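Local structure of transferrin (Manduca sexta, 6WB6) at residues D593-D597 and V598-H602; S44-Q48 and R49-F53; K651-H654 and D655-S659; D106-K109 and G110-S113; L7-A11 and A12-D16. The protein binds one ferric ion together with a carbonate anion and transports iron as a secreted insect glycoprotein. All coordinates share one frame; numbering follows the deposited sequence.

How the contacts relate
Going from the N terminus, contact 5 turns strand 5-10 into helix 14-21, contact 2 leads helix 39-47 into strand 53-56, contact 4 is the turn before strand 112-114, contact 1 starts helix 597-611, and contact 3 runs along helix 644-659 near the C terminus. Each joins adjoining residues, so they follow in series, none nesting or crossing and none closing a long loop. Contacts 5 and 2 alone touch: Phe53 O lies 3.0 Å from Cys8 N, a probable hydrogen bond, tying strand 53-56 to strand 5-10. Contacts 5, 2 and 4 fall in the first transferrin repeat, contacts 1 and 3 in the second, the centres of these two lying about 27 Å apart.

Contact 1: residues D593-D597 and V598-H602; sequences DFLSD and VSIAH
Ser596 and Ser599 meet at the start of helix 597-611, where Ser596 is the N-cap. Its OG accepts the Ser599 N-H at 2.9 Å, and the bond is nearly straight, 167° at the hydrogen. With chi1 at 71°, OG lies between the backbone N and the carbonyl carbon of its own residue, and from there it reaches forward to the amide of Ser599 in the first turn. Ser599 OG adds a weak bond to the same oxygen. With an alanine here, the Ser599 amide is likely to lose its cap acceptor and Ser599 OG its weak partner.

Backbone bonds continue the turn: Ile600 N donates to Ser596 O at 3.0 Å, and Ala601 N to Asp597 O at 2.8 Å. The Ile600 side chain can be followed outward from there. Its CB lies 3.6 Å from Ser596 O. CG1 comes nearer to that oxygen, 3.4 Å from Ser596 O. CD1, at the tip, stands 3.8 Å from Leu595 O. Leu595 and Ile600 cross at about a right angle beside the cap.

Asp597 directs OD1 to a hydrogen bond with His422, while Ile600 and Ala601 pack on Val424 of strand 422-428. Val598 touches Thr174 and Trp178 of helix 172-181, and Ser599 touches Ser146, so this second-repeat helix start also abuts the first repeat. The closest side-chain carbon pair across the cap is Leu595 CB to Ile600 CG1, 3.5 Å.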
loop_
_atom_site.group_PDB
_atom_site.type_symbol
_atom_site.label_atom_id
_atom_site.label_comp_id
_atom_site.label_asym_id
_atom_site.label_seq_id
_atom_site.Cartn_x
_atom_site.Cartn_y
_atom_site.Cartn_z
ATOM N N ASP A 593 -22.398 8.032 -8.756
ATOM C CA ASP A 593 -22.426 9.262 -9.549
ATOM C C ASP A 593 -21.328 10.256 -9.207
ATOM O O ASP A 593 -21.426 11.420 -9.599
ATOM C CB ASP A 593 -23.790 9.928 -9.411
ATOM C CG ASP A 593 -24.862 9.120 -10.060
ATOM O OD1 ASP A 593 -24.607 8.671 -11.195
ATOM O OD2 ASP A 593 -25.912 8.890 -9.422
ATOM N N PHE A 594 -20.272 9.827 -8.518
ATOM C CA PHE A 594 -19.263 10.776 -8.080
ATOM C C PHE A 594 -17.870 10.273 -8.425
ATOM O O PHE A 594 -17.569 10.113 -9.607
ATOM C CB PHE A 594 -19.465 11.050 -6.600
ATOM C CG PHE A 594 -20.813 11.609 -6.308
ATOM C CD1 PHE A 594 -21.095 12.917 -6.605
ATOM C CD2 PHE A 594 -21.805 10.819 -5.789
ATOM C CE1 PHE A 594 -22.345 13.445 -6.348
ATOM C CE2 PHE A 594 -23.064 11.347 -5.554
ATOM C CZ PHE A 594 -23.320 12.660 -5.842
ATOM N N LEU A 595 -17.015 10.019 -7.435
ATOM C CA LEU A 595 -15.630 9.672 -7.735
ATOM C C LEU A 595 -15.581 8.371 -8.523
ATOM O O LEU A 595 -16.358 7.443 -8.266
ATOM C CB LEU A 595 -14.815 9.552 -6.443
ATOM C CG LEU A 595 -14.440 10.849 -5.709
ATOM C CD1 LEU A 595 -15.614 11.429 -4.985
ATOM C CD2 LEU A 595 -13.371 10.609 -4.688
ATOM N N SER A 596 -14.681 8.312 -9.510
ATOM C CA SER A 596 -14.472 7.072 -10.247
ATOM C C SER A 596 -13.920 5.996 -9.312
ATOM O O SER A 596 -13.356 6.291 -8.260
ATOM C CB SER A 596 -13.493 7.277 -11.394
ATOM O OG SER A 596 -12.183 7.475 -10.881
ATOM N N ASP A 597 -14.080 4.731 -9.716
ATOM C CA ASP A 597 -13.502 3.641 -8.940
ATOM C C ASP A 597 -11.983 3.783 -8.829
ATOM O O ASP A 597 -11.399 3.511 -7.772
ATOM C CB ASP A 597 -13.899 2.300 -9.554
ATOM C CG ASP A 597 -15.376 1.976 -9.315
ATOM O OD1 ASP A 597 -16.050 2.817 -8.704
ATOM O OD2 ASP A 597 -15.869 0.906 -9.732
ATOM N N VAL A 598 -11.330 4.247 -9.895
ATOM C CA VAL A 598 -9.889 4.489 -9.842
ATOM C C VAL A 598 -9.566 5.537 -8.778
ATOM O O VAL A 598 -8.727 5.317 -7.891
ATOM C CB VAL A 598 -9.381 4.887 -11.245
ATOM C CG1 VAL A 598 -7.957 5.397 -11.203
ATOM C CG2 VAL A 598 -9.515 3.678 -12.194
ATOM N N SER A 599 -10.278 6.660 -8.799
ATOM C CA SER A 599 -10.023 7.694 -7.803
ATOM C C SER A 599 -10.258 7.197 -6.378
ATOM O O SER A 599 -9.554 7.616 -5.450
ATOM C CB SER A 599 -10.890 8.914 -8.100
ATOM O OG SER A 599 -10.312 9.685 -9.131
ATOM N N ILE A 600 -11.196 6.271 -6.190
ATOM C CA ILE A 600 -11.538 5.800 -4.848
ATOM C C ILE A 600 -10.561 4.735 -4.377
ATOM O O ILE A 600 -10.132 4.717 -3.213
ATOM C CB ILE A 600 -12.984 5.280 -4.843
ATOM C CG1 ILE A 600 -13.943 6.477 -4.948
ATOM C CG2 ILE A 600 -13.251 4.443 -3.600
ATOM C CD1 ILE A 600 -15.399 6.099 -4.835
ATOM N N ALA A 601 -10.229 3.812 -5.259
ATOM C CA ALA A 601 -9.314 2.746 -4.899
ATOM C C ALA A 601 -7.891 3.255 -4.749
ATOM O O ALA A 601 -7.104 2.654 -4.028
ATOM C CB ALA A 601 -9.358 1.644 -5.965
ATOM N N HIS A 602 -7.532 4.348 -5.416
ATOM C CA HIS A 602 -6.118 4.648 -5.572
ATOM C C HIS A 602 -5.431 4.784 -4.215
ATOM O O HIS A 602 -4.455 4.081 -3.919
ATOM C CB HIS A 602 -5.918 5.917 -6.405
ATOM C CG HIS A 602 -4.482 6.233 -6.630
ATOM N ND1 HIS A 602 -3.751 7.028 -5.772
ATOM C CD2 HIS A 602 -3.622 5.813 -7.587
ATOM C CE1 HIS A 602 -2.505 7.101 -6.209
ATOM N NE2 HIS A 602 -2.404 6.374 -7.306
#

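Contact 2: residues S44-Q48 and R49-F53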
loop_
_atom_site.group_PDB
_atom_site.type_symbol
_atom_site.label_atom_id
_atom_site.label_comp_id
_atom_site.label_asym_id
_atom_site.label_seq_id
_atom_site.Cartn_x
_atom_site.Cartn_y
_atom_site.Cartn_z
ATOM N N SER A 44 4.051 11.170 18.095
ATOM C CA SER A 44 3.154 11.626 19.153
ATOM C C SER A 44 3.794 11.416 20.523
ATOM O O SER A 44 3.791 12.321 21.364
ATOM C CB SER A 44 1.816 10.887 19.071
ATOM O OG SER A 44 0.997 11.419 18.048
ATOM N N PHE A 45 4.374 10.231 20.741
ATOM C CA PHE A 45 5.053 9.950 21.999
ATOM C C PHE A 45 6.244 10.861 22.206
ATOM O O PHE A 45 6.599 11.154 23.352
ATOM C CB PHE A 45 5.532 8.504 22.053
ATOM C CG PHE A 45 4.443 7.496 22.190
ATOM C CD1 PHE A 45 3.116 7.882 22.380
ATOM C CD2 PHE A 45 4.750 6.148 22.159
ATOM C CE1 PHE A 45 2.128 6.935 22.522
ATOM C CE2 PHE A 45 3.771 5.198 22.290
ATOM C CZ PHE A 45 2.443 5.596 22.475
ATOM N N VAL A 46 6.898 11.293 21.127
ATOM C CA VAL A 46 8.021 12.205 21.290
ATOM C C VAL A 46 7.514 13.564 21.717
ATOM O O VAL A 46 8.042 14.179 22.645
ATOM C CB VAL A 46 8.861 12.314 20.004
ATOM C CG1 VAL A 46 9.931 13.427 20.166
ATOM C CG2 VAL A 46 9.512 10.988 19.680
ATOM N N GLN A 47 6.492 14.066 21.029
ATOM C CA GLN A 47 5.901 15.333 21.441
ATOM C C GLN A 47 5.430 15.261 22.889
ATOM O O GLN A 47 5.642 16.192 23.670
ATOM C CB GLN A 47 4.732 15.695 20.528
ATOM C CG GLN A 47 4.056 17.008 20.929
ATOM C CD GLN A 47 5.028 18.161 20.915
ATOM O OE1 GLN A 47 5.879 18.270 20.030
ATOM N NE2 GLN A 47 4.926 19.019 21.909
ATOM N N GLN A 48 4.795 14.154 23.257
ATOM C CA GLN A 48 4.259 13.932 24.595
ATOM C C GLN A 48 5.318 13.564 25.625
ATOM O O GLN A 48 4.968 13.322 26.784
ATOM C CB GLN A 48 3.216 12.812 24.564
ATOM C CG GLN A 48 1.918 13.135 23.818
ATOM C CD GLN A 48 1.138 11.863 23.477
ATOM O OE1 GLN A 48 1.688 10.761 23.510
ATOM N NE2 GLN A 48 -0.138 12.007 23.171
ATOM N N ARG A 49 6.587 13.458 25.233
ATOM C CA ARG A 49 7.692 13.118 26.124
ATOM C C ARG A 49 7.622 11.717 26.707
ATOM O O ARG A 49 8.323 11.449 27.686
ATOM C CB ARG A 49 7.811 14.103 27.293
ATOM C CG ARG A 49 8.665 15.333 27.014
ATOM C CD ARG A 49 8.046 16.255 25.963
ATOM N NE ARG A 49 8.833 17.478 25.789
ATOM C CZ ARG A 49 8.639 18.386 24.838
ATOM N NH1 ARG A 49 7.680 18.239 23.936
ATOM N NH2 ARG A 49 9.417 19.444 24.784
ATOM N N GLN A 50 6.799 10.805 26.169
ATOM C CA GLN A 50 6.985 9.399 26.530
ATOM C C GLN A 50 8.178 8.786 25.823
ATOM O O GLN A 50 8.546 7.651 26.113
ATOM C CB GLN A 50 5.784 8.542 26.173
ATOM C CG GLN A 50 4.501 8.864 26.893
ATOM C CD GLN A 50 3.358 8.030 26.337
ATOM O OE1 GLN A 50 2.372 8.559 25.823
ATOM N NE2 GLN A 50 3.496 6.718 26.420
ATOM N N ALA A 51 8.726 9.481 24.849
ATOM C CA ALA A 51 9.987 9.119 24.238
ATOM C C ALA A 51 10.706 10.422 24.016
ATOM O O ALA A 51 10.107 11.497 24.121
ATOM C CB ALA A 51 9.795 8.339 22.934
ATOM N N ASP A 52 11.996 10.333 23.723
ATOM C CA ASP A 52 12.795 11.527 23.525
ATOM C C ASP A 52 13.203 11.730 22.079
ATOM O O ASP A 52 13.392 12.875 21.673
ATOM C CB ASP A 52 14.051 11.482 24.406
ATOM C CG ASP A 52 13.702 11.387 25.897
ATOM O OD1 ASP A 52 12.919 12.230 26.368
ATOM O OD2 ASP A 52 14.197 10.475 26.574
ATOM N N PHE A 53 13.306 10.661 21.288
ATOM C CA PHE A 53 13.677 10.803 19.888
ATOM C C PHE A 53 13.309 9.546 19.122
ATOM O O PHE A 53 13.039 8.479 19.694
ATOM C CB PHE A 53 15.170 11.091 19.728
ATOM C CG PHE A 53 16.061 9.914 20.087
ATOM C CD1 PHE A 53 16.048 9.373 21.366
ATOM C CD2 PHE A 53 16.931 9.372 19.133
ATOM C CE1 PHE A 53 16.891 8.293 21.703
ATOM C CE2 PHE A 53 17.776 8.312 19.435
ATOM C CZ PHE A 53 17.768 7.754 20.705
#
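Phe45 O is gripped by two amides of the chain that follows it: Ala51 N donates at 3.1 Å, and Gln50 N lies 2.8 Å from Phe45 O in a weak bond bent to 117° at its hydrogen. The Ala51 donor comes from above the carbonyl plane. One residue on, Val46 O takes the Arg49 N-H at 3.1 Å, again from above the plane.

Arg49 then folds back along the helix end. Its chain bends at chi2, 67°, which brings NH1 to Gln47 O at 2.9 Å; the oxygen lies at the edge of the guanidinium, in its plane. NE and NH2 are taken by salt bridges to Asp281 and Asp71, and Gln47 OE1 accepts from the backbone N of Asp71. A leucine in place of Arg49 would probably leave Gln47 O without this donor and both aspartates without their mate.

Weaker contacts complete the turn. The side-chain amide of Gln50 lies over one face of the Phe45 ring, with CD 4.0 Å from Phe45 CD1. Val46 CG2 meets Ala51 CB at 4.2 Å, and Val46 CA makes a CA-H...O contact of 3.6 Å to Ala51 O. The positive phi of Arg49, 65°, together with the bonds back into the last turn, marks the C-terminal end of helix 39-47 as a Schellman motif, from which the chain passes to strand 53-56.

Contact 3: residues K651-H654 and D655-S659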
loop_
_atom_site.group_PDB
_atom_site.type_symbol
_atom_site.label_atom_id
_atom_site.label_comp_id
_atom_site.label_asym_id
_atom_site.label_seq_id
_atom_site.Cartn_x
_atom_site.Cartn_y
_atom_site.Cartn_z
ATOM N N LYS A 651 -24.069 -10.658 -6.108
ATOM C CA LYS A 651 -25.457 -10.214 -6.170
ATOM C C LYS A 651 -26.396 -11.361 -6.502
ATOM O O LYS A 651 -27.507 -11.434 -5.964
ATOM C CB LYS A 651 -25.614 -9.097 -7.199
ATOM C CG LYS A 651 -25.043 -7.770 -6.753
ATOM C CD LYS A 651 -25.516 -6.639 -7.635
ATOM C CE LYS A 651 -25.078 -6.831 -9.074
ATOM N NZ LYS A 651 -24.929 -5.526 -9.737
ATOM N N THR A 652 -25.980 -12.266 -7.385
ATOM C CA THR A 652 -26.862 -13.376 -7.722
ATOM C C THR A 652 -27.033 -14.289 -6.518
ATOM O O THR A 652 -28.154 -14.702 -6.194
ATOM C CB THR A 652 -26.323 -14.155 -8.931
ATOM O OG1 THR A 652 -26.135 -13.251 -10.033
ATOM C CG2 THR A 652 -27.297 -15.258 -9.360
ATOM N N ILE A 653 -25.934 -14.579 -5.818
ATOM C CA ILE A 653 -26.015 -15.413 -4.626
ATOM C C ILE A 653 -26.996 -14.815 -3.624
ATOM O O ILE A 653 -27.905 -15.493 -3.131
ATOM C CB ILE A 653 -24.622 -15.592 -4.016
ATOM C CG1 ILE A 653 -23.800 -16.527 -4.924
ATOM C CG2 ILE A 653 -24.753 -16.097 -2.591
ATOM C CD1 ILE A 653 -22.319 -16.683 -4.521
ATOM N N HIS A 654 -26.813 -13.537 -3.296
ATOM C CA HIS A 654 -27.747 -12.854 -2.410
ATOM C C HIS A 654 -29.178 -12.908 -2.937
ATOM O O HIS A 654 -30.124 -13.081 -2.157
ATOM C CB HIS A 654 -27.312 -11.410 -2.239
ATOM C CG HIS A 654 -28.259 -10.581 -1.440
ATOM N ND1 HIS A 654 -28.343 -10.660 -0.066
ATOM C CD2 HIS A 654 -29.148 -9.632 -1.818
ATOM C CE1 HIS A 654 -29.250 -9.801 0.368
ATOM N NE2 HIS A 654 -29.763 -9.175 -0.676
ATOM N N ASP A 655 -29.366 -12.753 -4.257
ATOM C CA ASP A 655 -30.725 -12.786 -4.790
ATOM C C ASP A 655 -31.369 -14.137 -4.529
ATOM O O ASP A 655 -32.528 -14.211 -4.098
ATOM C CB ASP A 655 -30.738 -12.462 -6.291
ATOM C CG ASP A 655 -30.834 -10.960 -6.573
ATOM O OD1 ASP A 655 -31.183 -10.182 -5.668
ATOM O OD2 ASP A 655 -30.555 -10.545 -7.711
ATOM N N VAL A 656 -30.625 -15.220 -4.751
ATOM C CA VAL A 656 -31.162 -16.550 -4.471
ATOM C C VAL A 656 -31.502 -16.684 -2.988
ATOM O O VAL A 656 -32.503 -17.307 -2.616
ATOM C CB VAL A 656 -30.161 -17.627 -4.923
ATOM C CG1 VAL A 656 -30.690 -19.014 -4.592
ATOM C CG2 VAL A 656 -29.859 -17.509 -6.410
ATOM N N ILE A 657 -30.661 -16.118 -2.122
ATOM C CA ILE A 657 -30.858 -16.254 -0.684
ATOM C C ILE A 657 -31.983 -15.356 -0.200
ATOM O O ILE A 657 -32.702 -15.709 0.741
ATOM C CB ILE A 657 -29.528 -15.952 0.029
ATOM C CG1 ILE A 657 -28.484 -17.010 -0.367
ATOM C CG2 ILE A 657 -29.713 -15.861 1.560
ATOM C CD1 ILE A 657 -28.807 -18.388 0.118
ATOM N N SER A 658 -32.153 -14.190 -0.817
ATOM C CA SER A 658 -33.312 -13.363 -0.518
ATOM C C SER A 658 -34.589 -14.041 -0.985
ATOM O O SER A 658 -35.626 -13.955 -0.316
ATOM C CB SER A 658 -33.162 -11.990 -1.165
ATOM O OG SER A 658 -32.415 -11.129 -0.328
ATOM N N SER A 659 -34.529 -14.729 -2.125
ATOM C CA SER A 659 -35.679 -15.505 -2.576
ATOM C C SER A 659 -36.097 -16.526 -1.524
ATOM O O SER A 659 -37.262 -16.561 -1.107
ATOM C CB SER A 659 -35.364 -16.197 -3.899
ATOM O OG SER A 659 -35.624 -15.323 -4.985
#
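His654 and Ser658, one helical turn apart, make the main side-chain contact. Ser658 OG stands over one face of the imidazole, 3.2 Å above its plane and displaced toward the rim, and it lies 3.5 Å from His654 CE1. The ring swings out over the following turn because CG is opposite the backbone N about the first torsion, chi1 175°. The same side chain also touches Ala413 and Ala414 of helix 411-419.

Backbone hydrogen bonds run i to i+4. Asp655 N donates to Lys651 O at 2.8 Å, Val656 N to Thr652 O at 2.9 Å, Ile657 N to Ile653 O at 3.0 Å, and Ser658 N to His654 O at 2.7 Å. This regular spacing is that of the alpha helix 644-659, near the C-terminal end of the second transferrin repeat.

Apolar contacts gather on another side. Ile653 CG2 meets Ile657 CG1 at 4.4 Å. Ile653 and Val656 rest on Phe475 of helix 467-479, and Val656 touches Ile478 as well.

Two further side chains turn to the preceding turn: Thr652 OG1 is hydrogen-bonded to Glu648 O, and Lys651 makes a cation-pi contact with Phe647.

Contact 4: residues D106-K109 and G110-S113; sequences DQLK and GLRS
A type II beta turn from Leu108 to Leu111 links a short 3-10 segment to strand 112-114, and its two end residues meet both through the backbone and through their side chains. Leu111 N donates to Leu108 O at 3.2 Å, with 154° at the hydrogen; the donor stands above the carbonyl plane, 39° out of it. Lys109 and Gly110 occupy the corners. The phi of Gly110 is positive, 79°, and a beta carbon built there would fall 2.6 Å from Lys109 O, a clash that glycine avoids.

The leucine side chains cross at a slant. Leu111 CG stands opposite its own carbonyl carbon, which lays the side chain back toward Leu108. CD1 of Leu111 presses on Leu108 CD2 at 3.5 Å, tighter than usual for two carbons, and it also lies 3.6 Å from Leu108 CA. Leu111 CB and CG both sit close to the turn carbonyl, with CG 3.3 Å from Leu108 O. CG comes within 3.7 Å of Gln107 O as well, so the leucine lies back across the end of the 3-10 segment.

Beyond the turn, Val218 of strand 218-222 touches both leucines, and Phe158 of helix 147-158 touches Leu108. Gly110 and Leu111 already make backbone hydrogen bonds, to Phe158 and Ala160 respectively. The chain then runs on into strand 112-114, which pairs in parallel with strands 161-163 and 218-222: a tight turn feeding a strand of the mixed sheet of the first transferrin repeat.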
loop_
_atom_site.group_PDB
_atom_site.type_symbol
_atom_site.label_atom_id
_atom_site.label_comp_id
_atom_site.label_asym_id
_atom_site.label_seq_id
_atom_site.Cartn_x
_atom_site.Cartn_y
_atom_site.Cartn_z
ATOM N N ASP A 106 9.986 27.453 -19.333
ATOM C CA ASP A 106 8.792 27.272 -20.145
ATOM C C ASP A 106 9.105 26.488 -21.411
ATOM O O ASP A 106 8.236 25.798 -21.951
ATOM C CB ASP A 106 8.193 28.627 -20.507
ATOM C CG ASP A 106 7.514 29.290 -19.341
ATOM O OD1 ASP A 106 7.525 28.700 -18.246
ATOM O OD2 ASP A 106 6.964 30.399 -19.515
ATOM N N GLN A 107 10.326 26.580 -21.890
ATOM C CA GLN A 107 10.740 25.933 -23.119
ATOM C C GLN A 107 11.061 24.465 -22.935
ATOM O O GLN A 107 11.511 23.818 -23.884
ATOM C CB GLN A 107 11.930 26.692 -23.692
ATOM C CG GLN A 107 11.503 28.081 -24.202
ATOM C CD GLN A 107 12.630 29.071 -24.220
ATOM O OE1 GLN A 107 13.786 28.706 -24.391
ATOM N NE2 GLN A 107 12.302 30.342 -24.032
ATOM N N LEU A 108 10.830 23.913 -21.743
ATOM C CA LEU A 108 10.868 22.465 -21.614
ATOM C C LEU A 108 9.682 21.838 -22.319
ATOM O O LEU A 108 9.705 20.635 -22.603
ATOM C CB LEU A 108 10.903 22.050 -20.138
ATOM C CG LEU A 108 12.249 22.336 -19.436
ATOM C CD1 LEU A 108 12.194 21.959 -17.968
ATOM C CD2 LEU A 108 13.425 21.620 -20.143
ATOM N N LYS A 109 8.682 22.651 -22.647
ATOM C CA LYS A 109 7.485 22.160 -23.316
ATOM C C LYS A 109 7.852 21.606 -24.678
ATOM O O LYS A 109 8.653 22.191 -25.403
ATOM C CB LYS A 109 6.452 23.280 -23.495
ATOM C CG LYS A 109 5.172 22.837 -24.262
ATOM C CD LYS A 109 4.223 24.021 -24.495
ATOM C CE LYS A 109 2.724 23.684 -24.237
ATOM N NZ LYS A 109 2.183 22.570 -25.084
ATOM N N GLY A 110 7.241 20.486 -25.030
ATOM C CA GLY A 110 7.475 19.882 -26.304
ATOM C C GLY A 110 8.753 19.084 -26.400
ATOM O O GLY A 110 9.015 18.495 -27.456
ATOM N N LEU A 111 9.545 19.021 -25.338
ATOM C CA LEU A 111 10.792 18.276 -25.395
ATOM C C LEU A 111 10.546 16.791 -25.160
ATOM O O LEU A 111 9.538 16.387 -24.575
ATOM C CB LEU A 111 11.782 18.793 -24.363
ATOM C CG LEU A 111 12.305 20.214 -24.517
ATOM C CD1 LEU A 111 13.317 20.443 -23.410
ATOM C CD2 LEU A 111 12.932 20.454 -25.837
ATOM N N ARG A 112 11.479 15.973 -25.646
ATOM C CA ARG A 112 11.542 14.573 -25.269
ATOM C C ARG A 112 12.298 14.445 -23.947
ATOM O O ARG A 112 13.495 14.749 -23.882
ATOM C CB ARG A 112 12.216 13.762 -26.366
ATOM C CG ARG A 112 11.609 13.925 -27.758
ATOM C CD ARG A 112 12.314 12.980 -28.717
ATOM N NE ARG A 112 13.675 13.441 -28.967
ATOM C CZ ARG A 112 13.975 14.424 -29.805
ATOM N NH1 ARG A 112 13.003 15.016 -30.485
ATOM N NH2 ARG A 112 15.235 14.803 -29.967
ATOM N N SER A 113 11.602 13.964 -22.909
ATOM C CA SER A 113 12.041 14.041 -21.518
ATOM C C SER A 113 12.425 12.674 -20.975
ATOM O O SER A 113 11.765 11.677 -21.261
ATOM C CB SER A 113 10.936 14.627 -20.631
ATOM O OG SER A 113 9.798 13.786 -20.587
#

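Contact 5: residues L7-A11 and A12-D16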
loop_
_atom_site.group_PDB
_atom_site.type_symbol
_atom_site.label_atom_id
_atom_site.label_comp_id
_atom_site.label_asym_id
_atom_site.label_seq_id
_atom_site.Cartn_x
_atom_site.Cartn_y
_atom_site.Cartn_z
ATOM N N LEU A 7 14.163 6.088 23.268
ATOM C CA LEU A 7 14.109 5.896 21.823
ATOM C C LEU A 7 12.812 5.184 21.498
ATOM O O LEU A 7 12.580 4.068 21.979
ATOM C CB LEU A 7 15.276 5.063 21.312
ATOM C CG LEU A 7 15.137 4.596 19.859
ATOM C CD1 LEU A 7 15.008 5.794 18.935
ATOM C CD2 LEU A 7 16.345 3.758 19.453
ATOM N N CYS A 8 11.977 5.810 20.680
ATOM C CA CYS A 8 10.749 5.143 20.297
ATOM C C CYS A 8 11.054 4.183 19.165
ATOM O O CYS A 8 11.969 4.398 18.370
ATOM C CB CYS A 8 9.672 6.148 19.910
ATOM S SG CYS A 8 8.100 5.392 19.642
ATOM N N VAL A 9 10.309 3.090 19.133
ATOM C CA VAL A 9 10.632 1.969 18.261
ATOM C C VAL A 9 9.311 1.276 17.948
ATOM O O VAL A 9 8.532 0.980 18.867
ATOM C CB VAL A 9 11.652 1.029 18.929
ATOM C CG1 VAL A 9 11.131 0.533 20.264
ATOM C CG2 VAL A 9 11.965 -0.133 18.050
ATOM N N PRO A 10 8.986 1.035 16.683
ATOM C CA PRO A 10 7.833 0.182 16.381
ATOM C C PRO A 10 7.871 -1.086 17.220
ATOM O O PRO A 10 8.913 -1.733 17.352
ATOM C CB PRO A 10 7.990 -0.102 14.887
ATOM C CG PRO A 10 8.616 1.171 14.380
ATOM C CD PRO A 10 9.568 1.620 15.468
ATOM N N ALA A 11 6.710 -1.415 17.805
ATOM C CA ALA A 11 6.572 -2.564 18.692
ATOM C C ALA A 11 7.196 -3.826 18.109
ATOM O O ALA A 11 7.838 -4.601 18.827
ATOM C CB ALA A 11 5.086 -2.790 18.992
ATOM N N ALA A 12 7.024 -4.052 16.812
ATOM C CA ALA A 12 7.566 -5.253 16.193
ATOM C C ALA A 12 9.077 -5.383 16.382
ATOM O O ALA A 12 9.612 -6.493 16.285
ATOM C CB ALA A 12 7.212 -5.253 14.700
ATOM N N TYR A 13 9.780 -4.290 16.663
ATOM C CA TYR A 13 11.238 -4.291 16.696
ATOM C C TYR A 13 11.776 -4.075 18.105
ATOM O O TYR A 13 12.969 -3.800 18.284
ATOM C CB TYR A 13 11.776 -3.229 15.738
ATOM C CG TYR A 13 11.387 -3.477 14.299
ATOM C CD1 TYR A 13 11.575 -4.719 13.717
ATOM C CD2 TYR A 13 10.823 -2.470 13.525
ATOM C CE1 TYR A 13 11.212 -4.956 12.404
ATOM C CE2 TYR A 13 10.461 -2.699 12.206
ATOM C CZ TYR A 13 10.648 -3.939 11.654
ATOM O OH TYR A 13 10.286 -4.154 10.340
ATOM N N MET A 14 10.919 -4.217 19.109
ATOM C CA MET A 14 11.350 -4.030 20.487
ATOM C C MET A 14 12.530 -4.935 20.829
ATOM O O MET A 14 13.529 -4.480 21.392
ATOM C CB MET A 14 10.180 -4.293 21.428
ATOM C CG MET A 14 10.373 -3.704 22.778
ATOM S SD MET A 14 10.442 -1.895 22.787
ATOM C CE MET A 14 10.739 -1.758 24.534
ATOM N N LYS A 15 12.431 -6.221 20.518
ATOM C CA LYS A 15 13.546 -7.099 20.842
ATOM C C LYS A 15 14.818 -6.650 20.147
ATOM O O LYS A 15 15.909 -6.862 20.679
ATOM C CB LYS A 15 13.244 -8.553 20.474
ATOM C CG LYS A 15 12.248 -9.243 21.418
ATOM C CD LYS A 15 12.877 -9.574 22.761
ATOM C CE LYS A 15 11.829 -9.896 23.803
ATOM N NZ LYS A 15 10.720 -10.697 23.214
ATOM N N ASP A 16 14.710 -6.038 18.961
ATOM C CA ASP A 16 15.919 -5.588 18.288
ATOM C C ASP A 16 16.503 -4.376 18.992
ATOM O O ASP A 16 17.730 -4.220 19.084
ATOM C CB ASP A 16 15.625 -5.295 16.819
ATOM C CG ASP A 16 15.420 -6.564 16.022
ATOM O OD1 ASP A 16 16.342 -7.398 16.002
ATOM O OD2 ASP A 16 14.322 -6.753 15.463
#
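Val9 and Met14 touch where strand 5-10 turns into helix 14-21, the first connection of the beta-alpha-beta unit completed by strand 31-36. Met14 SD lies 3.6 Å from Val9 CG1, the two side chains crossing at about a right angle. The methionine reaches this position by a bend at chi2, 65°, which sets SD against Val9 CG1, while the terminal methyl leads away. The other valine methyl, CG2, meets Tyr13 CB at 3.9 Å and lies 3.8 Å from Tyr13 O, so the two branches of Val9 contact two successive residues. Pro10 joins the cluster from the strand end, its CB lying 3.9 Å from Tyr13 CD2 and meeting the ring at a slant.

Two backbone bonds hold the chain in its turn. Tyr13 N donates to Pro10 O at 2.8 Å, and Met14 N to Ala11 O at 3.1 Å. Both are fairly straight, 163° and 167° at the hydrogen, although each donor sits above its carbonyl plane. They span three residues each, and Tyr13 takes the N-cap position of the helix.

Farther out, Met14 packs on Cys33 and Pro35 of strand 31-36, while Pro10 and Tyr13 both touch Asp616 and Tyr13 also touches Lys310. Strand 5-10 pairs in parallel with strand 31-36, and Cys8 on it is joined to Cys42 by a disulfide. Asp57, a predicted iron ligand, has its side chain about 11 Å from that of Pro10. On the helix side, Met14 CB lies 3.5 Å from Ala11 O, the carbonyl that also accepts the Met14 N-H.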